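Local coordinates for motility-associated killing factor MakB (Vibrio cholerae serotype O1, PDB 6W1W), which is probably one component of a tripartite cytotoxin that resembles the alpha-pore-forming toxins, at residues 35-41 against 211-215; 196-202 against 342-348. All coordinates share one frame; numbering follows the deposited sequence.

Interaction 1 (35-41 against 211-215); sequences SLFIGHV and FLSFA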
loop_
_atom_site.group_PDB
_atom_site.type_symbol
_atom_site.label_atom_id
_atom_site.label_comp_id
_atom_site.label_asym_id
_atom_site.label_seq_id
_atom_site.Cartn_x
_atom_site.Cartn_y
_atom_site.Cartn_z
ATOM N N SER A 35 7.661 2.673 12.913
ATOM C CA SER A 35 8.617 1.720 13.466
ATOM C C SER A 35 10.056 2.219 13.412
ATOM O O SER A 35 10.877 1.770 14.217
ATOM C CB SER A 35 8.510 0.390 12.723
ATOM O OG SER A 35 8.729 0.574 11.335
ATOM N N LEU A 36 10.377 3.134 12.497
ATOM C CA LEU A 36 11.758 3.568 12.316
ATOM C C LEU A 36 12.342 4.105 13.617
ATOM O O LEU A 36 11.764 4.984 14.261
ATOM C CB LEU A 36 11.835 4.634 11.222
ATOM C CG LEU A 36 13.106 4.642 10.369
ATOM C CD1 LEU A 36 12.928 5.494 9.124
ATOM C CD2 LEU A 36 14.304 5.119 11.158
ATOM N N PHE A 37 13.496 3.562 13.999
ATOM C CA PHE A 37 14.233 3.958 15.190
ATOM C C PHE A 37 15.673 4.248 14.793
ATOM O O PHE A 37 16.253 3.519 13.984
ATOM C CB PHE A 37 14.184 2.854 16.259
ATOM C CG PHE A 37 14.965 3.170 17.508
ATOM C CD1 PHE A 37 16.329 2.942 17.572
ATOM C CD2 PHE A 37 14.327 3.670 18.632
ATOM C CE1 PHE A 37 17.040 3.228 18.721
ATOM C CE2 PHE A 37 15.035 3.955 19.787
ATOM C CZ PHE A 37 16.392 3.733 19.831
ATOM N N ILE A 38 16.249 5.310 15.354
ATOM C CA ILE A 38 17.635 5.681 15.076
ATOM C C ILE A 38 18.296 6.073 16.391
ATOM O O ILE A 38 17.944 7.101 16.982
ATOM C CB ILE A 38 17.753 6.822 14.056
ATOM C CG1 ILE A 38 17.196 6.384 12.701
ATOM C CG2 ILE A 38 19.204 7.252 13.921
ATOM C CD1 ILE A 38 17.499 7.320 11.564
ATOM N N GLY A 39 19.250 5.259 16.847
ATOM C CA GLY A 39 20.004 5.532 18.051
ATOM C C GLY A 39 21.275 6.306 17.764
ATOM O O GLY A 39 21.419 6.956 16.725
ATOM N N HIS A 40 22.217 6.221 18.700
ATOM C CA HIS A 40 23.435 7.017 18.658
ATOM C C HIS A 40 24.652 6.136 18.403
ATOM O O HIS A 40 24.657 4.940 18.718
ATOM C CB HIS A 40 23.618 7.790 19.964
ATOM C CG HIS A 40 22.404 8.558 20.385
ATOM N ND1 HIS A 40 21.473 8.054 21.268
ATOM C CD2 HIS A 40 21.959 9.786 20.032
ATOM C CE1 HIS A 40 20.512 8.942 21.448
ATOM N NE2 HIS A 40 20.783 10.002 20.708
ATOM N N VAL A 41 25.686 6.747 17.825
ATOM C CA VAL A 41 26.969 6.090 17.607
ATOM C C VAL A 41 27.966 6.593 18.642
ATOM O O VAL A 41 27.584 7.178 19.661
ATOM C CB VAL A 41 27.487 6.322 16.176
ATOM C CG1 VAL A 41 26.463 5.853 15.170
ATOM C CG2 VAL A 41 27.825 7.791 15.952
ATOM N N PHE A 211 21.359 0.059 17.071
ATOM C CA PHE A 211 21.393 1.342 16.381
ATOM C C PHE A 211 20.061 1.659 15.716
ATOM O O PHE A 211 19.259 2.429 16.255
ATOM C CB PHE A 211 22.534 1.337 15.360
ATOM C CG PHE A 211 22.623 2.581 14.526
ATOM C CD1 PHE A 211 22.202 2.575 13.206
ATOM C CD2 PHE A 211 23.145 3.746 15.049
ATOM C CE1 PHE A 211 22.287 3.710 12.431
ATOM C CE2 PHE A 211 23.231 4.887 14.276
ATOM C CZ PHE A 211 22.802 4.867 12.965
ATOM N N LEU A 212 19.814 1.070 14.552
ATOM C CA LEU A 212 18.615 1.332 13.769
ATOM C C LEU A 212 17.762 0.072 13.724
ATOM O O LEU A 212 18.284 -1.045 13.786
ATOM C CB LEU A 212 18.976 1.769 12.345
ATOM C CG LEU A 212 17.936 2.379 11.401
ATOM C CD1 LEU A 212 18.649 3.257 10.392
ATOM C CD2 LEU A 212 17.103 1.325 10.675
ATOM N N SER A 213 16.447 0.259 13.602
ATOM C CA SER A 213 15.531 -0.876 13.532
ATOM C C SER A 213 14.217 -0.398 12.933
ATOM O O SER A 213 13.448 0.288 13.611
ATOM C CB SER A 213 15.311 -1.487 14.916
ATOM O OG SER A 213 14.064 -1.094 15.463
ATOM N N PHE A 214 13.957 -0.758 11.680
ATOM C CA PHE A 214 12.689 -0.442 11.037
ATOM C C PHE A 214 11.974 -1.732 10.656
ATOM O O PHE A 214 12.596 -2.783 10.476
ATOM C CB PHE A 214 12.885 0.461 9.807
ATOM C CG PHE A 214 13.250 -0.276 8.548
ATOM C CD1 PHE A 214 14.441 -0.967 8.451
ATOM C CD2 PHE A 214 12.412 -0.246 7.446
ATOM C CE1 PHE A 214 14.781 -1.635 7.291
ATOM C CE2 PHE A 214 12.749 -0.912 6.281
ATOM C CZ PHE A 214 13.934 -1.606 6.205
ATOM N N ALA A 215 10.651 -1.639 10.538
ATOM C CA ALA A 215 9.791 -2.799 10.370
ATOM C C ALA A 215 8.939 -2.655 9.117
ATOM O O ALA A 215 8.848 -1.584 8.514
ATOM C CB ALA A 215 8.893 -3.002 11.596
#

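Interaction 2 (196-202 against 342-348); sequences MVTISYG and PVLVNTL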
loop_
_atom_site.group_PDB
_atom_site.type_symbol
_atom_site.label_atom_id
_atom_site.label_comp_id
_atom_site.label_asym_id
_atom_site.label_seq_id
_atom_site.Cartn_x
_atom_site.Cartn_y
_atom_site.Cartn_z
ATOM N N MET A 196 4.487 -8.557 10.798
ATOM C CA MET A 196 5.445 -7.458 10.839
ATOM C C MET A 196 6.857 -8.011 10.993
ATOM O O MET A 196 7.152 -8.714 11.966
ATOM C CB MET A 196 5.114 -6.490 11.977
ATOM C CG MET A 196 3.805 -5.728 11.797
ATOM S SD MET A 196 3.657 -4.896 10.196
ATOM C CE MET A 196 5.049 -3.770 10.250
ATOM N N VAL A 197 7.725 -7.686 10.042
ATOM C CA VAL A 197 9.104 -8.161 10.044
ATOM C C VAL A 197 9.989 -6.987 10.446
ATOM O O VAL A 197 10.265 -6.091 9.641
ATOM C CB VAL A 197 9.507 -8.735 8.684
ATOM C CG1 VAL A 197 10.936 -9.244 8.732
ATOM C CG2 VAL A 197 8.553 -9.828 8.279
ATOM N N THR A 198 10.436 -6.994 11.696
ATOM C CA THR A 198 11.424 -6.036 12.167
ATOM C C THR A 198 12.821 -6.514 11.785
ATOM O O THR A 198 13.212 -7.636 12.124
ATOM C CB THR A 198 11.319 -5.873 13.680
ATOM O OG1 THR A 198 9.961 -5.598 14.040
ATOM C CG2 THR A 198 12.220 -4.743 14.152
ATOM N N ILE A 199 13.565 -5.674 11.073
ATOM C CA ILE A 199 14.988 -5.883 10.822
ATOM C C ILE A 199 15.750 -4.873 11.668
ATOM O O ILE A 199 15.535 -3.661 11.538
ATOM C CB ILE A 199 15.342 -5.720 9.337
ATOM C CG1 ILE A 199 14.394 -6.528 8.456
ATOM C CG2 ILE A 199 16.785 -6.127 9.084
ATOM C CD1 ILE A 199 14.635 -6.314 6.975
ATOM N N SER A 200 16.646 -5.361 12.522
ATOM C CA SER A 200 17.332 -4.509 13.488
ATOM C C SER A 200 18.825 -4.510 13.191
ATOM O O SER A 200 19.510 -5.513 13.418
ATOM C CB SER A 200 17.060 -4.968 14.922
ATOM O OG SER A 200 18.114 -5.768 15.420
ATOM N N TYR A 201 19.322 -3.384 12.700
ATOM C CA TYR A 201 20.729 -3.222 12.381
ATOM C C TYR A 201 21.472 -2.677 13.595
ATOM O O TYR A 201 20.871 -2.243 14.584
ATOM C CB TYR A 201 20.902 -2.290 11.178
ATOM C CG TYR A 201 20.093 -2.713 9.970
ATOM C CD1 TYR A 201 18.760 -2.330 9.827
ATOM C CD2 TYR A 201 20.654 -3.500 8.979
ATOM C CE1 TYR A 201 18.009 -2.724 8.725
ATOM C CE2 TYR A 201 19.916 -3.900 7.879
ATOM C CZ TYR A 201 18.596 -3.511 7.752
ATOM O OH TYR A 201 17.871 -3.917 6.651
ATOM N N GLY A 202 22.799 -2.707 13.507
ATOM C CA GLY A 202 23.662 -2.240 14.577
ATOM C C GLY A 202 25.051 -1.968 14.043
ATOM O O GLY A 202 25.389 -2.325 12.913
ATOM N N PRO A 342 4.830 -11.661 14.633
ATOM C CA PRO A 342 5.954 -10.889 14.095
ATOM C C PRO A 342 7.262 -11.636 14.274
ATOM O O PRO A 342 7.415 -12.478 15.160
ATOM C CB PRO A 342 5.933 -9.606 14.927
ATOM C CG PRO A 342 5.316 -10.031 16.223
ATOM C CD PRO A 342 4.278 -11.056 15.856
ATOM N N VAL A 343 8.221 -11.313 13.411
ATOM C CA VAL A 343 9.535 -11.946 13.425
ATOM C C VAL A 343 10.598 -10.855 13.362
ATOM O O VAL A 343 10.503 -9.938 12.539
ATOM C CB VAL A 343 9.692 -12.954 12.268
ATOM C CG1 VAL A 343 8.604 -12.752 11.225
ATOM C CG2 VAL A 343 11.069 -12.846 11.632
ATOM N N LEU A 344 11.594 -10.945 14.243
ATOM C CA LEU A 344 12.694 -9.988 14.299
ATOM C C LEU A 344 13.927 -10.595 13.635
ATOM O O LEU A 344 14.446 -11.618 14.097
ATOM C CB LEU A 344 12.993 -9.594 15.746
ATOM C CG LEU A 344 14.354 -8.956 16.054
ATOM C CD1 LEU A 344 14.558 -7.657 15.288
ATOM C CD2 LEU A 344 14.512 -8.720 17.547
ATOM N N VAL A 345 14.402 -9.954 12.570
ATOM C CA VAL A 345 15.628 -10.345 11.883
ATOM C C VAL A 345 16.758 -9.503 12.470
ATOM O O VAL A 345 17.009 -8.378 12.032
ATOM C CB VAL A 345 15.514 -10.163 10.366
ATOM C CG1 VAL A 345 16.748 -10.706 9.672
ATOM C CG2 VAL A 345 14.262 -10.836 9.838
ATOM N N ASN A 346 17.458 -10.055 13.457
ATOM C CA ASN A 346 18.525 -9.349 14.166
ATOM C C ASN A 346 19.849 -9.578 13.436
ATOM O O ASN A 346 20.422 -10.668 13.510
ATOM C CB ASN A 346 18.590 -9.839 15.612
ATOM C CG ASN A 346 19.538 -9.024 16.479
ATOM O OD1 ASN A 346 20.512 -8.446 15.996
ATOM N ND2 ASN A 346 19.257 -8.988 17.782
ATOM N N THR A 347 20.353 -8.543 12.756
ATOM C CA THR A 347 21.536 -8.702 11.916
ATOM C C THR A 347 22.852 -8.586 12.675
ATOM O O THR A 347 23.886 -9.028 12.158
ATOM C CB THR A 347 21.538 -7.681 10.772
ATOM O OG1 THR A 347 21.836 -6.378 11.285
ATOM C CG2 THR A 347 20.188 -7.659 10.068
ATOM N N LEU A 348 22.861 -8.002 13.871
ATOM C CA LEU A 348 24.086 -8.015 14.660
ATOM C C LEU A 348 24.270 -9.322 15.423
ATOM O O LEU A 348 25.271 -9.474 16.131
ATOM C CB LEU A 348 24.130 -6.815 15.622
ATOM C CG LEU A 348 23.031 -6.583 16.664
ATOM C CD1 LEU A 348 23.635 -6.449 18.054
ATOM C CD2 LEU A 348 22.200 -5.347 16.326
#

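Interaction 1 (35-41 against 211-215)
Phe-37 and Ser-213 exchange backbone hydrogen bonds: the N-H of Ser-213 reaches Phe-37 O at 3.3 Å with an N-H...O angle of 151°, while the return bond from Phe-37 N to Ser-213 O is weak. Two residues on, Gly-39 N gives its hydrogen to Phe-211 O at 2.9 Å, lying above the carbonyl plane, 41° out of it. Between these bonds Ile-38 and Leu-212 form a non-hydrogen-bonded antiparallel pair, their side chains side by side and pointing the same way, with Ile-38 CG1 4.1 Å from Leu-212 CD1. Phe-211 O also sits in the plane of the Phe-37 ring, at its edge, 3.3 Å from Phe-37 CD1. With CG anti to N (chi1 177°), the Phe-211 ring runs alongside Val-41, whose CG1 meets its CE2 at 3.5 Å.

The loop that follows helix 9-35 thus pairs with strand 209-220, the outermost strand on its side of the four-stranded mixed sheet, through a single bridge. This joins the long helical bundle to a sheet whose hairpin 193-203/209-220 probably corresponds to the beta-tongue of ClyA-like alpha-pore-forming toxins. At the helix end, Ser-35 OG accepts the N-H of Ala-215 at 3.0 Å and is bonded in turn to the carbonyls of Thr-32 and Ala-31; Thr-32 OG1 also bonds Ala-215 O. Further out, Arg-59 holds Leu-36 O, Ile-38 rests on Val-51 of helix 46-66, and helix 251-270 packs Ala-255 on Phe-211 and Ile-262 on Leu-212.

Interaction 2 (196-202 against 342-348)
Leu-344 reaches across Thr-198 at an angle, its CD1 lying 3.9 Å from Thr-198 CG2 and 3.7 Å from Ser-200 CB. A chi1 of 162° sets Leu-344 CG away from its own N and turns this methyl back over the neighbouring strand. The opposite face of the sheet is apolar: Val-197 and Val-343 stand side by side, pointing the same way, whereas Val-197 CG1 meets Val-345 CG2 obliquely at 3.8 Å. Farther along that face, Ile-199 CG2 packs on Thr-347 CG2 at 3.9 Å, and Ile-174 and Leu-170 of helix 157-176 touch Ile-199 and Thr-347 respectively.

Beyond the strand pairing, Thr-347 bonds through both its polar groups. Its chi1 of 73° places OG1 between its own N and carbonyl carbon, and both the N-H and OG1 bond Ser-200 O from the same face of that carbonyl's plane, at 3.2 Å for Thr-347 N and 3.3 Å for Thr-347 OG1. The Tyr-201 ring slants past this hydroxyl. Asn-346 OD1 is bonded to Asn-349 ND2 and weakly by Leu-348 N, which holds the amide at the turn.

Between the two faces run the backbone bonds from Val-343 N to Met-196 O, Val-345 N to Thr-198 O and Ser-200 N to Val-345 O, with a weak one from Thr-198 N to Val-343 O. Their alternation, with the axes of strand segments 196-202 and 343-346 4.6 Å apart at closest and 20° from parallel, is the ladder of a parallel pair at the centre of a mixed sheet.

In the fold
Interactions 1 and 2 lie side by side, their centres about 11 Å apart, and meet where strands 193-203 and 209-220, consecutive in the chain, pair antiparallel. Phe-214 O stands 3.1 Å from Ile-199 N, a probable hydrogen bond, and Phe-214 CE1 packs 3.7 Å from Tyr-201 CE1. Together they follow the sheet across: the loop 35-41 borders 209-220, then come 193-203 and 338-346, with the C-terminal strand 351-354 beyond. The loop 35-41, the hairpin 193-203/209-220 and the strand 338-346 come from widely separated parts of the chain. Bound 1,2-ethanediol, probably from the crystallisation liquor, comes within about 4 Å of the Ile-199 side chain and about 5 Å of that of Phe-214.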